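Local atomic coordinates of beta-d-glucoside glucohydrolase (Hypocrea jecorina, PDB entry 3ZZ1), a protein that probably hydrolyses terminal, non-reducing beta-D-glucosyl residues, releasing beta-D-glucose in the breakdown of cellulose, as a secreted family 3 glycoside hydrolase. Residues G30-V35 / R265-A270; A74-V79 / R91-F96. All blocks are in the same frame, centred on the assembly; numbering follows the deposited sequence.

In the fold
Along the chain, both segments of contact 2 (74-79 with 91-96) fall between those of contact 1 (30-35 with 265-270), which are 230 residues apart. The two do not touch: their centres are about 32 Å apart and their nearest atoms about 23 Å. Contact 1 is peripheral, about 31 Å from the chain centre, and joins the end of helix 25-32 to the start of helix 269-276. Contact 2 is buried, about 10 Å from the centre, where helices 78-83 and 87-103 of the N-terminal, TIM-barrel-like family region adjoin helix 320-329. One thus ties together distant parts of the sequence; the other holds the loop before helix 78-83 against the following helix, 87-103.

Contact 1: G30-V35 / R265-A270; sequences GIVSGV and RLWGPA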
ATOM      1  N   GLY A  30       9.106 -31.179   3.084  1.00 13.31           N
ATOM      2  CA  GLY A  30      10.173 -30.198   3.289  1.00 13.30           C
ATOM      3  C   GLY A  30       9.963 -28.911   2.501  1.00 13.28           C
ATOM      4  O   GLY A  30      10.348 -27.831   2.953  1.00 13.16           O
ATOM      5  N   ILE A  31       9.349 -29.033   1.325  1.00 13.21           N
ATOM      6  CA  ILE A  31       9.059 -27.887   0.461  1.00 13.18           C
ATOM      7  C   ILE A  31       7.951 -26.986   1.032  1.00 13.48           C
ATOM      8  O   ILE A  31       8.009 -25.758   0.897  1.00 13.78           O
ATOM      9  CB  ILE A  31       8.722 -28.351  -0.993  1.00 13.34           C
ATOM     10  CG1 ILE A  31       9.970 -28.966  -1.652  1.00 12.56           C
ATOM     11  CG2 ILE A  31       8.184 -27.191  -1.846  1.00 12.82           C
ATOM     12  CD1 ILE A  31       9.738 -29.562  -3.034  1.00 11.48           C
ATOM     13  N   VAL A  32       6.962 -27.594   1.682  1.00 13.37           N
ATOM     14  CA  VAL A  32       5.796 -26.865   2.181  1.00 13.36           C
ATOM     15  C   VAL A  32       5.902 -26.446   3.653  1.00 13.61           C
ATOM     16  O   VAL A  32       5.086 -25.657   4.131  1.00 13.56           O
ATOM     17  CB  VAL A  32       4.479 -27.667   1.962  1.00 13.30           C
ATOM     18  CG1 VAL A  32       4.382 -28.148   0.518  1.00 12.86           C
ATOM     19  CG2 VAL A  32       4.384 -28.837   2.924  1.00 12.37           C
ATOM     20  N   SER A  33       6.902 -26.970   4.361  1.00 13.83           N
ATOM     21  CA  SER A  33       7.036 -26.735   5.797  1.00 14.00           C
ATOM     22  C   SER A  33       8.249 -25.870   6.117  1.00 14.31           C
ATOM     23  O   SER A  33       9.385 -26.245   5.813  1.00 14.23           O
ATOM     24  CB  SER A  33       7.135 -28.063   6.556  1.00 13.92           C
ATOM     25  OG  SER A  33       6.141 -28.977   6.134  1.00 13.92           O
ATOM     26  N   GLY A  34       8.000 -24.714   6.730  1.00 14.73           N
ATOM     27  CA  GLY A  34       9.066 -23.856   7.245  1.00 15.39           C
ATOM     28  C   GLY A  34       9.891 -24.554   8.317  1.00 16.04           C
ATOM     29  O   GLY A  34       9.360 -25.332   9.118  1.00 15.78           O
ATOM     30  N   VAL A  35      11.194 -24.275   8.330  1.00 16.64           N
ATOM     31  CA  VAL A  35      12.128 -24.972   9.227  1.00 17.19           C
ATOM     32  C   VAL A  35      11.953 -24.604  10.704  1.00 17.62           C
ATOM     33  O   VAL A  35      12.411 -25.332  11.590  1.00 17.66           O
ATOM     34  CB  VAL A  35      13.611 -24.791   8.796  1.00 17.18           C
ATOM     35  CG1 VAL A  35      13.882 -25.531   7.491  1.00 17.07           C
ATOM     36  CG2 VAL A  35      13.981 -23.312   8.672  1.00 17.28           C
ATOM     37  N   ARG A 265       4.476 -26.692  15.821  1.00 18.40           N
ATOM     38  CA  ARG A 265       4.942 -27.198  14.530  1.00 17.81           C
ATOM     39  C   ARG A 265       3.851 -28.088  13.933  1.00 17.31           C
ATOM     40  O   ARG A 265       3.851 -29.308  14.123  1.00 17.05           O
ATOM     41  CB  ARG A 265       6.272 -27.957  14.664  1.00 17.82           C
ATOM     42  CG  ARG A 265       6.959 -28.235  13.314  1.00 18.44           C
ATOM     43  CD  ARG A 265       8.241 -29.060  13.438  1.00 18.78           C
ATOM     44  NE  ARG A 265       9.327 -28.335  14.103  1.00 19.66           N
ATOM     45  CZ  ARG A 265      10.180 -27.513  13.493  1.00 20.38           C
ATOM     46  NH1 ARG A 265      10.086 -27.279  12.191  1.00 20.70           N
ATOM     47  NH2 ARG A 265      11.128 -26.907  14.195  1.00 21.32           N
ATOM     48  N   LEU A 266       2.924 -27.456  13.213  1.00 16.79           N
ATOM     49  CA  LEU A 266       1.708 -28.120  12.746  1.00 16.16           C
ATOM     50  C   LEU A 266       1.899 -28.938  11.481  1.00 15.86           C
ATOM     51  O   LEU A 266       1.173 -29.900  11.249  1.00 15.67           O
ATOM     52  CB  LEU A 266       0.580 -27.109  12.556  1.00 16.09           C
ATOM     53  CG  LEU A 266       0.030 -26.510  13.852  1.00 16.27           C
ATOM     54  CD1 LEU A 266      -0.726 -25.226  13.557  1.00 15.11           C
ATOM     55  CD2 LEU A 266      -0.846 -27.516  14.617  1.00 16.12           C
ATOM     56  N   TRP A 267       2.862 -28.543  10.658  1.00 15.32           N
ATOM     57  CA  TRP A 267       3.250 -29.358   9.521  1.00 15.07           C
ATOM     58  C   TRP A 267       4.579 -30.051   9.832  1.00 15.01           C
ATOM     59  O   TRP A 267       4.790 -30.468  10.972  1.00 15.33           O
ATOM     60  CB  TRP A 267       3.245 -28.534   8.229  1.00 14.79           C
ATOM     61  CG  TRP A 267       1.845 -28.334   7.677  1.00 14.14           C
ATOM     62  CD1 TRP A 267       0.666 -28.753   8.244  1.00 13.28           C
ATOM     63  CD2 TRP A 267       1.479 -27.641   6.475  1.00 12.97           C
ATOM     64  NE1 TRP A 267      -0.397 -28.385   7.461  1.00 12.99           N
ATOM     65  CE2 TRP A 267       0.071 -27.703   6.368  1.00 12.86           C
ATOM     66  CE3 TRP A 267       2.207 -26.990   5.469  1.00 12.64           C
ATOM     67  CZ2 TRP A 267      -0.625 -27.122   5.305  1.00 12.55           C
ATOM     68  CZ3 TRP A 267       1.514 -26.416   4.409  1.00 11.96           C
ATOM     69  CH2 TRP A 267       0.114 -26.486   4.336  1.00 12.29           C
ATOM     70  N   GLY A 268       5.463 -30.189   8.852  1.00 14.90           N
ATOM     71  CA  GLY A 268       6.673 -30.983   9.047  1.00 14.91           C
ATOM     72  C   GLY A 268       6.294 -32.418   9.394  1.00 15.00           C
ATOM     73  O   GLY A 268       5.490 -33.027   8.688  1.00 15.03           O
ATOM     74  N   PRO A 269       6.842 -32.958  10.503  1.00 15.15           N
ATOM     75  CA  PRO A 269       6.527 -34.337  10.891  1.00 15.01           C
ATOM     76  C   PRO A 269       5.028 -34.575  11.086  1.00 15.06           C
ATOM     77  O   PRO A 269       4.530 -35.650  10.745  1.00 15.23           O
ATOM     78  CB  PRO A 269       7.285 -34.518  12.214  1.00 14.99           C
ATOM     79  CG  PRO A 269       8.380 -33.499  12.165  1.00 15.21           C
ATOM     80  CD  PRO A 269       7.766 -32.319  11.461  1.00 15.09           C
ATOM     81  N   ALA A 270       4.316 -33.577  11.611  1.00 14.82           N
ATOM     82  CA  ALA A 270       2.869 -33.679  11.803  1.00 14.72           C
ATOM     83  C   ALA A 270       2.109 -33.782  10.477  1.00 14.82           C
ATOM     84  O   ALA A 270       1.108 -34.501  10.394  1.00 14.90           O
ATOM     85  CB  ALA A 270       2.349 -32.526  12.643  1.00 14.74           C
TER
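W267 sends its indole in beside V32 and S33, where helix 25-32 has just ended. Its CB lies 3.6 Å from S33 OG. With CG anti to the carbonyl carbon (chi1 -78°), the ring is carried on toward V32, and its six-membered part does the touching: CE3 meets V32 CG2 at 3.8 Å, and the neighbouring CZ3 is 4.0 Å from V32 CB. The two side chains cross at about a right angle. V32 O approaches the ring at its edge, in its plane, and lies 3.4 Å from W267 CE3. On the pyrrole side, NE1 gives its hydrogen to T243 O, so the one polar atom of the indole is satisfied. A wide, flat group with a single donor suits this buried place.

One residue on, the contact becomes polar. G268 N donates to S33 OG over 3.1 Å, while the same hydroxyl is also hydrogen-bonded to V29 O, one turn back in its own helix. Serine is short enough to link the end of one helix to the residue just before another. G268, in that N-cap position, has a positive phi (60°), and a CB would run into the ring of P269. On the exposed side, R265, bent at chi3 (-68°), brings its guanidinium round to V35 O. R265 NH1 donates to V35 O over 3.1 Å, and NH2 adds a weak bond to the same oxygen, which lies in the guanidinium plane, although NH1 stands above the carbonyl plane.

The contact ties helix 25-32, near the start of the chain, to the N-terminal end of helix 269-276 in the family 3 N-terminal region, of the TIM-barrel clan. M288 of helix 282-298 touches both V32 and W267, and S246 and A247 of helix 244-249 lie against the indole.

Contact 2: A74-V79 / R91-F96; sequences AFTPGV and RERGQF
R93 reaches across from its helix with an extended chain and turns its guanidinium side-on to the backbone of T76. CG is anti to the backbone N (chi1 -175°), which directs the long arm away from the helix. R93 NE, at 2.9 Å, and NH2, at 2.8 Å, both grip T76 O, which lies in the guanidinium plane; NH2 is in the carbonyl plane, whereas NE is tilted from it by 27°. NH2 also makes a weak hydrogen bond to P63 O. G78 CA lies over one face of the guanidinium, toward its rim. Both helices, 78-83 and 87-103, belong to the N-terminal family 3 region, of TIM-barrel type, and R93 bridges from the second to the loop leading into the first. An alanine here would probably leave T76 O, in a buried residue, without the two donors that grip it, and the loop less firmly held to the helix. Beside this polar grip, the side chains of F75 and F96 cross at about a right angle: F75, buried, lays CE2 and CZ of its ring against F96 CB, each at 3.5 Å, while the F96 ring itself leads away. V323 and N322 of helix 320-329 touch F75 and F96 respectively, while H319 meets the F96 ring.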
ATOM      1  N   ALA A  74      16.026   1.865   1.818  1.00 12.68           N
ATOM      2  CA  ALA A  74      14.739   1.994   2.478  1.00 12.43           C
ATOM      3  C   ALA A  74      13.800   2.755   1.545  1.00 12.44           C
ATOM      4  O   ALA A  74      13.842   3.987   1.470  1.00 12.56           O
ATOM      5  CB  ALA A  74      14.890   2.726   3.799  1.00 12.36           C
ATOM      6  N   PHE A  75      12.966   2.017   0.817  1.00 11.94           N
ATOM      7  CA  PHE A  75      12.018   2.645  -0.093  1.00 11.61           C
ATOM      8  C   PHE A  75      10.879   3.282   0.691  1.00 11.47           C
ATOM      9  O   PHE A  75      10.673   2.972   1.868  1.00 11.59           O
ATOM     10  CB  PHE A  75      11.499   1.640  -1.127  1.00 11.61           C
ATOM     11  CG  PHE A  75      12.555   1.166  -2.092  1.00 11.41           C
ATOM     12  CD1 PHE A  75      13.350   0.060  -1.789  1.00 11.29           C
ATOM     13  CD2 PHE A  75      12.760   1.830  -3.300  1.00 11.24           C
ATOM     14  CE1 PHE A  75      14.328  -0.383  -2.672  1.00 11.59           C
ATOM     15  CE2 PHE A  75      13.734   1.396  -4.196  1.00 11.67           C
ATOM     16  CZ  PHE A  75      14.525   0.288  -3.881  1.00 12.22           C
ATOM     17  N   THR A  76      10.164   4.201   0.050  1.00 11.05           N
ATOM     18  CA  THR A  76       8.996   4.809   0.667  1.00 10.75           C
ATOM     19  C   THR A  76       7.964   3.717   0.914  1.00 10.64           C
ATOM     20  O   THR A  76       7.908   2.746   0.154  1.00 10.41           O
ATOM     21  CB  THR A  76       8.369   5.894  -0.233  1.00 10.59           C
ATOM     22  OG1 THR A  76       7.896   5.299  -1.450  1.00 10.34           O
ATOM     23  CG2 THR A  76       9.385   6.990  -0.557  1.00 10.70           C
ATOM     24  N   PRO A  77       7.159   3.858   1.986  1.00 10.70           N
ATOM     25  CA  PRO A  77       5.983   3.010   2.160  1.00 10.51           C
ATOM     26  C   PRO A  77       5.070   3.054   0.937  1.00 10.29           C
ATOM     27  O   PRO A  77       5.075   4.040   0.189  1.00 10.22           O
ATOM     28  CB  PRO A  77       5.276   3.658   3.344  1.00 10.40           C
ATOM     29  CG  PRO A  77       6.390   4.194   4.169  1.00 10.83           C
ATOM     30  CD  PRO A  77       7.427   4.668   3.193  1.00 10.63           C
ATOM     31  N   GLY A  78       4.293   1.995   0.748  1.00 10.09           N
ATOM     32  CA  GLY A  78       3.318   1.928  -0.338  1.00 10.17           C
ATOM     33  C   GLY A  78       2.366   3.114  -0.409  1.00 10.08           C
ATOM     34  O   GLY A  78       1.980   3.535  -1.502  1.00 10.18           O
ATOM     35  N   VAL A  79       1.990   3.659   0.749  1.00 10.12           N
ATOM     36  CA  VAL A  79       1.039   4.781   0.789  1.00 10.03           C
ATOM     37  C   VAL A  79       1.595   6.022   0.067  1.00  9.98           C
ATOM     38  O   VAL A  79       0.857   6.731  -0.631  1.00  9.86           O
ATOM     39  CB  VAL A  79       0.541   5.101   2.237  1.00 10.00           C
ATOM     40  CG1 VAL A  79       1.628   5.776   3.083  1.00 10.08           C
ATOM     41  CG2 VAL A  79      -0.730   5.954   2.205  1.00  9.65           C
ATOM     42  N   ARG A  91       5.676   1.207 -10.560  1.00 11.91           N
ATOM     43  CA  ARG A  91       6.325   0.041 -11.177  1.00 12.15           C
ATOM     44  C   ARG A  91       7.833   0.038 -10.908  1.00 12.06           C
ATOM     45  O   ARG A  91       8.410  -1.005 -10.571  1.00 11.82           O
ATOM     46  CB  ARG A  91       6.065  -0.032 -12.684  1.00 12.49           C
ATOM     47  CG  ARG A  91       6.378  -1.411 -13.267  1.00 13.80           C
ATOM     48  CD  ARG A  91       6.726  -1.388 -14.748  1.00 16.54           C
ATOM     49  NE  ARG A  91       7.145  -2.726 -15.184  1.00 18.90           N
ATOM     50  CZ  ARG A  91       8.408  -3.155 -15.243  1.00 19.66           C
ATOM     51  NH1 ARG A  91       9.420  -2.354 -14.914  1.00 20.24           N
ATOM     52  NH2 ARG A  91       8.662  -4.394 -15.641  1.00 19.74           N
ATOM     53  N   GLU A  92       8.459   1.205 -11.055  1.00 11.90           N
ATOM     54  CA  GLU A  92       9.898   1.349 -10.829  1.00 12.12           C
ATOM     55  C   GLU A  92      10.293   0.955  -9.406  1.00 11.89           C
ATOM     56  O   GLU A  92      11.296   0.258  -9.204  1.00 11.87           O
ATOM     57  CB  GLU A  92      10.365   2.779 -11.147  1.00 12.05           C
ATOM     58  CG  GLU A  92      11.814   3.046 -10.786  1.00 12.61           C
ATOM     59  CD  GLU A  92      12.246   4.454 -11.137  1.00 13.77           C
ATOM     60  OE1 GLU A  92      12.595   4.687 -12.310  1.00 14.11           O
ATOM     61  OE2 GLU A  92      12.210   5.329 -10.247  1.00 13.83           O
ATOM     62  N   ARG A  93       9.503   1.407  -8.432  1.00 11.88           N
ATOM     63  CA  ARG A  93       9.685   1.028  -7.031  1.00 11.96           C
ATOM     64  C   ARG A  93       9.732  -0.497  -6.887  1.00 12.11           C
ATOM     65  O   ARG A  93      10.610  -1.039  -6.213  1.00 11.90           O
ATOM     66  CB  ARG A  93       8.569   1.628  -6.167  1.00 11.96           C
ATOM     67  CG  ARG A  93       8.713   1.410  -4.660  1.00 11.36           C
ATOM     68  CD  ARG A  93       7.608   2.153  -3.895  1.00 11.12           C
ATOM     69  NE  ARG A  93       7.467   1.737  -2.492  1.00 10.39           N
ATOM     70  CZ  ARG A  93       6.826   0.639  -2.084  1.00 10.30           C
ATOM     71  NH1 ARG A  93       6.279  -0.190  -2.967  1.00 10.34           N
ATOM     72  NH2 ARG A  93       6.749   0.354  -0.791  1.00  8.65           N
ATOM     73  N   GLY A  94       8.797  -1.179  -7.541  1.00 12.44           N
ATOM     74  CA  GLY A  94       8.769  -2.643  -7.561  1.00 12.93           C
ATOM     75  C   GLY A  94      10.015  -3.248  -8.186  1.00 13.17           C
ATOM     76  O   GLY A  94      10.607  -4.173  -7.626  1.00 13.40           O
ATOM     77  N   GLN A  95      10.416  -2.720  -9.343  1.00 13.26           N
ATOM     78  CA  GLN A  95      11.622  -3.174 -10.042  1.00 13.52           C
ATOM     79  C   GLN A  95      12.877  -3.017  -9.183  1.00 13.19           C
ATOM     80  O   GLN A  95      13.703  -3.932  -9.091  1.00 13.19           O
ATOM     81  CB  GLN A  95      11.801  -2.422 -11.370  1.00 13.68           C
ATOM     82  CG  GLN A  95      13.053  -2.843 -12.166  1.00 15.11           C
ATOM     83  CD  GLN A  95      13.374  -1.906 -13.323  1.00 16.60           C
ATOM     84  OE1 GLN A  95      14.488  -1.385 -13.425  1.00 17.49           O
ATOM     85  NE2 GLN A  95      12.396  -1.682 -14.194  1.00 16.48           N
ATOM     86  N   PHE A  96      12.999  -1.854  -8.555  1.00 12.96           N
ATOM     87  CA  PHE A  96      14.162  -1.529  -7.740  1.00 12.80           C
ATOM     88  C   PHE A  96      14.211  -2.412  -6.489  1.00 12.72           C
ATOM     89  O   PHE A  96      15.275  -2.915  -6.128  1.00 12.69           O
ATOM     90  CB  PHE A  96      14.164  -0.035  -7.391  1.00 12.59           C
ATOM     91  CG  PHE A  96      14.594   0.872  -8.527  1.00 12.45           C
ATOM     92  CD1 PHE A  96      14.742   0.392  -9.829  1.00 12.89           C
ATOM     93  CD2 PHE A  96      14.835   2.221  -8.289  1.00 12.64           C
ATOM     94  CE1 PHE A  96      15.138   1.237 -10.872  1.00 12.77           C
ATOM     95  CE2 PHE A  96      15.234   3.079  -9.324  1.00 12.41           C
ATOM     96  CZ  PHE A  96      15.390   2.584 -10.616  1.00 12.74           C
TER